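Local coordinates for Rho guanine nucleotide exchange factor 11 (Homo sapiens, PDB 5JHH), which probably activates Rho-family GTPases by promoting exchange of bound GDP for GTP, through a catalytic DH domain coupled to a PH domain, at residues A[35-38]-A[39-43]; A[165-168]-A[169-173]. All blocks are in the same frame, centred on the assembly; numbering follows the deposited sequence. Where two conformers were deposited one is given.

Contact 1. Residues A[35-38]-A[39-43]; sequences ASHL and RTLRV
Ser36 O takes two donors from Thr40. The backbone Thr40 N gives the main bond, with Thr40 N to Ser36 O at 3.1 Å. Thr40 OG1 adds a weak one at 3.4 Å to the same Ser36 O. With chi1 at -60°, OG1 lies beside the backbone N and anti to the carbonyl carbon, within weak bonding distance of that oxygen. Leu41 N bonds to His37 O at 3.0 Å. Beside that bond the Leu41 side chain meets the His37 ring obliquely, and Leu41 CG sits 3.6 Å from His37 O. On another side of the helix the isobutyl group of Leu38 packs against one face of the Arg42 guanidinium. Leu38 CD1 lies over the centre of that face, about 4.0 Å above its plane. Leu38 CG approaches Arg42 NH2 at 3.5 Å. The extended Arg42 chain reaches on to Asn78 through a weak hydrogen bond from NH1. Ser36 OG hydrogen-bonds to an acidic side chain in the chain of another protein. These are successive i to i+4 contacts of a regular alpha-helix, here the long N-terminal helix of the all-helical DH (RhoGEF) fold.

Contact 2. Residues A[165-168]-A[169-173]; sequences SEMQ and RLTKY
The backbone bond from Leu170 N to Glu166 O is nearly linear, with an N-H...O angle of 169°, whereas one residue on Thr171 N bonds only weakly to Met167 O at 3.3 Å. Gln168 O then faces three donors. Thr171 OG1 holds it at 2.6 Å, somewhat tilted from the carbonyl plane, while Thr171 N and Lys172 N make weak bonds to it. The Thr171 hydroxyl sits between the backbone N and the carbonyl carbon (chi1 61°), which turns OG1 onto that oxygen. The methyl branch turns toward Met167, with Thr171 CG2 3.9 Å from Met167 SD. Lys172 folds its alkyl chain past the same carbonyl, with CG 3.4 Å from Gln168 O. If a valine stood in place of Thr171, Gln168 O would lose its hydroxyl donor and would probably be left, within this stretch, with the weak amide bonds. Farther round, Tyr173 CD1 lies 4.2 Å above one face of the Arg169 guanidinium, toward its rim. Glu34 receives a salt bridge from Arg169 and a hydrogen bond from Tyr173 OH. The Thr171 hydroxyl thus adds a short bond to a carbonyl that the amides reach only weakly.

In the fold
Both contacts lie in the DH domain, and neither closes a loop. Contact 1 comes first, on helix 18-54. Contact 2 follows some 120 residues later, at the start of helix 165-182. They run in series, without nesting or crossing, yet the fold brings their centres to about 12 Å. His37 packs on Ser165, Glu166 and Arg169, and Thr40 CG2 touches Ser165 OG at 3.8 Å. Helix 70-89 joins this seam: His77 meets the His37 ring edge-to-face and hydrogen-bonds to Glu166. Leu170 extends the packing to helices 107-121 and 189-227. Both contacts also reach the chain of another protein, consistent with a GTPase-binding surface.

Contact 1. Residues A[35-38]-A[39-43]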
loop_
_atom_site.group_PDB
_atom_site.type_symbol
_atom_site.label_atom_id
_atom_site.label_comp_id
_atom_site.label_asym_id
_atom_site.label_seq_id
_atom_site.Cartn_x
_atom_site.Cartn_y
_atom_site.Cartn_z
ATOM N N ALA A 35 -13.062 4.587 18.061
ATOM C CA ALA A 35 -12.592 4.970 19.373
ATOM C C ALA A 35 -11.163 4.431 19.545
ATOM O O ALA A 35 -10.249 5.060 20.106
ATOM C CB ALA A 35 -13.519 4.392 20.457
ATOM N N SER A 36 -10.960 3.234 19.055
ATOM C CA SER A 36 -9.664 2.646 19.170
ATOM C C SER A 36 -8.620 3.489 18.395
ATOM O O SER A 36 -7.510 3.695 18.817
ATOM C CB SER A 36 -9.713 1.250 18.631
ATOM O OG SER A 36 -8.444 0.771 18.868
ATOM N N HIS A 37 -9.022 4.006 17.250
ATOM C CA HIS A 37 -8.100 4.754 16.430
ATOM C C HIS A 37 -7.726 6.061 17.102
ATOM O O HIS A 37 -6.572 6.438 17.217
ATOM C CB HIS A 37 -8.683 4.984 15.047
ATOM C CG HIS A 37 -7.807 5.814 14.203
ATOM N ND1 HIS A 37 -8.085 7.135 13.929
ATOM C CD2 HIS A 37 -6.597 5.564 13.677
ATOM C CE1 HIS A 37 -7.091 7.651 13.237
ATOM N NE2 HIS A 37 -6.169 6.722 13.095
ATOM N N LEU A 38 -8.722 6.711 17.621
ATOM C CA LEU A 38 -8.527 7.868 18.456
ATOM C C LEU A 38 -7.551 7.584 19.565
ATOM O O LEU A 38 -6.697 8.401 19.882
ATOM C CB LEU A 38 -9.864 8.324 18.988
ATOM C CG LEU A 38 -9.923 9.617 19.784
ATOM C CD1 LEU A 38 -9.195 10.752 19.078
ATOM C CD2 LEU A 38 -11.383 9.995 19.992
ATOM N N ARG A 39 -7.642 6.404 20.151
ATOM C CA ARG A 39 -6.714 6.047 21.216
ATOM C C ARG A 39 -5.293 6.088 20.687
ATOM O O ARG A 39 -4.405 6.685 21.309
ATOM C CB ARG A 39 -7.028 4.663 21.777
ATOM C CG ARG A 39 -6.389 4.373 23.132
ATOM C CD ARG A 39 -6.046 2.887 23.281
ATOM N NE ARG A 39 -4.856 2.702 24.094
ATOM C CZ ARG A 39 -3.679 2.296 23.628
ATOM N NH1 ARG A 39 -2.678 2.170 24.452
ATOM N NH2 ARG A 39 -3.502 1.995 22.348
ATOM N N THR A 40 -5.087 5.501 19.512
ATOM C CA THR A 40 -3.768 5.455 18.939
ATOM C C THR A 40 -3.228 6.846 18.650
ATOM O O THR A 40 -2.058 7.114 18.855
ATOM C CB THR A 40 -3.777 4.647 17.651
ATOM O OG1 THR A 40 -4.213 3.335 17.943
ATOM C CG2 THR A 40 -2.413 4.547 17.029
ATOM N N LEU A 41 -4.067 7.746 18.182
ATOM C CA LEU A 41 -3.583 9.076 17.963
ATOM C C LEU A 41 -3.166 9.746 19.266
ATOM O O LEU A 41 -2.218 10.569 19.271
ATOM C CB LEU A 41 -4.600 9.952 17.257
ATOM C CG LEU A 41 -5.068 9.460 15.899
ATOM C CD1 LEU A 41 -6.126 10.422 15.366
ATOM C CD2 LEU A 41 -3.940 9.332 14.907
ATOM N N ARG A 42 -3.874 9.454 20.351
ATOM C CA ARG A 42 -3.543 10.092 21.638
ATOM C C ARG A 42 -2.309 9.501 22.239
ATOM O O ARG A 42 -1.595 10.193 22.961
ATOM C CB ARG A 42 -4.669 10.036 22.651
ATOM C CG ARG A 42 -5.798 10.947 22.240
ATOM C CD ARG A 42 -6.902 10.962 23.265
ATOM N NE ARG A 42 -7.746 12.137 23.058
ATOM C CZ ARG A 42 -9.058 12.098 22.943
ATOM N NH1 ARG A 42 -9.728 13.219 22.720
ATOM N NH2 ARG A 42 -9.702 10.940 23.068
ATOM N N VAL A 43 -2.019 8.260 21.879
ATOM C CA VAL A 43 -0.730 7.692 22.197
ATOM C C VAL A 43 0.370 8.433 21.440
ATOM O O VAL A 43 1.387 8.790 22.039
ATOM C CB VAL A 43 -0.646 6.217 21.836
ATOM C CG1 VAL A 43 0.768 5.709 22.008
ATOM C CG2 VAL A 43 -1.581 5.421 22.722
#

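Contact 2. Residues A[165-168]-A[169-173]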
loop_
_atom_site.group_PDB
_atom_site.type_symbol
_atom_site.label_atom_id
_atom_site.label_comp_id
_atom_site.label_asym_id
_atom_site.label_seq_id
_atom_site.Cartn_x
_atom_site.Cartn_y
_atom_site.Cartn_z
ATOM N N SER A 165 -1.043 4.881 11.279
ATOM C CA SER A 165 -2.389 4.440 11.574
ATOM C C SER A 165 -3.418 5.328 10.898
ATOM O O SER A 165 -4.483 4.857 10.583
ATOM C CB SER A 165 -2.631 4.427 13.081
ATOM O OG SER A 165 -2.479 5.783 13.488
ATOM N N GLU A 166 -3.141 6.603 10.669
ATOM C CA GLU A 166 -4.141 7.393 10.034
ATOM C C GLU A 166 -4.396 6.945 8.581
ATOM O O GLU A 166 -5.539 6.762 8.161
ATOM C CB GLU A 166 -3.741 8.852 10.015
ATOM C CG GLU A 166 -4.850 9.734 9.424
ATOM C CD GLU A 166 -6.021 9.916 10.351
ATOM O OE1 GLU A 166 -5.835 9.649 11.546
ATOM O OE2 GLU A 166 -7.114 10.352 9.897
ATOM N N MET A 167 -3.341 6.818 7.793
ATOM C CA MET A 167 -3.512 6.321 6.445
ATOM C C MET A 167 -4.253 5.024 6.496
ATOM O O MET A 167 -5.227 4.828 5.771
ATOM C CB MET A 167 -2.184 6.134 5.727
ATOM C CG MET A 167 -2.317 5.598 4.314
ATOM S SD MET A 167 -2.499 3.817 4.161
ATOM C CE MET A 167 -0.888 3.250 4.704
ATOM N N GLN A 168 -3.841 4.128 7.369
ATOM C CA GLN A 168 -4.514 2.808 7.441
ATOM C C GLN A 168 -5.988 2.918 7.836
ATOM O O GLN A 168 -6.815 2.216 7.314
ATOM C CB GLN A 168 -3.820 1.853 8.413
ATOM C CG GLN A 168 -2.374 1.528 8.048
ATOM C CD GLN A 168 -1.745 0.571 9.069
ATOM O OE1 GLN A 168 -1.128 -0.443 8.705
ATOM N NE2 GLN A 168 -1.932 0.876 10.355
ATOM N N ARG A 169 -6.300 3.827 8.736
ATOM C CA ARG A 169 -7.670 4.032 9.121
ATOM C C ARG A 169 -8.541 4.502 7.931
ATOM O O ARG A 169 -9.608 3.983 7.687
ATOM C CB ARG A 169 -7.723 5.025 10.272
ATOM C CG ARG A 169 -9.110 5.231 10.798
ATOM C CD ARG A 169 -9.778 3.894 11.080
ATOM N NE ARG A 169 -11.065 4.116 11.712
ATOM C CZ ARG A 169 -11.917 3.161 12.046
ATOM N NH1 ARG A 169 -11.624 1.912 11.839
ATOM N NH2 ARG A 169 -13.074 3.486 12.599
ATOM N N LEU A 170 -8.060 5.441 7.157
ATOM C CA LEU A 170 -8.814 5.853 5.989
ATOM C C LEU A 170 -9.158 4.726 4.983
ATOM O O LEU A 170 -10.237 4.750 4.355
ATOM C CB LEU A 170 -8.103 6.964 5.273
ATOM C CG LEU A 170 -7.906 8.285 6.014
ATOM C CD1 LEU A 170 -7.096 9.200 5.104
ATOM C CD2 LEU A 170 -9.193 8.993 6.423
ATOM N N THR A 171 -8.246 3.774 4.808
ATOM C CA THR A 171 -8.461 2.659 3.906
ATOM C C THR A 171 -9.542 1.743 4.394
ATOM O O THR A 171 -10.151 1.100 3.584
ATOM C CB THR A 171 -7.212 1.792 3.710
ATOM O OG1 THR A 171 -6.816 1.226 4.951
ATOM C CG2 THR A 171 -6.102 2.636 3.201
ATOM N N LYS A 172 -9.822 1.722 5.701
ATOM C CA LYS A 172 -10.900 0.907 6.201
ATOM C C LYS A 172 -12.296 1.480 6.011
ATOM O O LYS A 172 -13.267 0.734 6.018
ATOM C CB LYS A 172 -10.714 0.623 7.659
ATOM C CG LYS A 172 -9.344 0.131 8.039
ATOM C CD LYS A 172 -8.921 -1.088 7.235
ATOM C CE LYS A 172 -7.412 -1.309 7.398
ATOM N NZ LYS A 172 -7.017 -2.718 7.718
ATOM N N TYR A 173 -12.455 2.789 5.877
ATOM C CA TYR A 173 -13.814 3.334 5.830
ATOM C C TYR A 173 -14.690 2.824 4.650
ATOM O O TYR A 173 -15.861 2.547 4.817
ATOM C CB TYR A 173 -13.781 4.862 5.846
ATOM C CG TYR A 173 -13.327 5.487 7.135
ATOM C CD1 TYR A 173 -13.785 5.028 8.351
ATOM C CD2 TYR A 173 -12.438 6.558 7.134
ATOM C CE1 TYR A 173 -13.372 5.620 9.537
ATOM C CE2 TYR A 173 -12.037 7.162 8.328
ATOM C CZ TYR A 173 -12.485 6.681 9.524
ATOM O OH TYR A 173 -12.093 7.260 10.716
#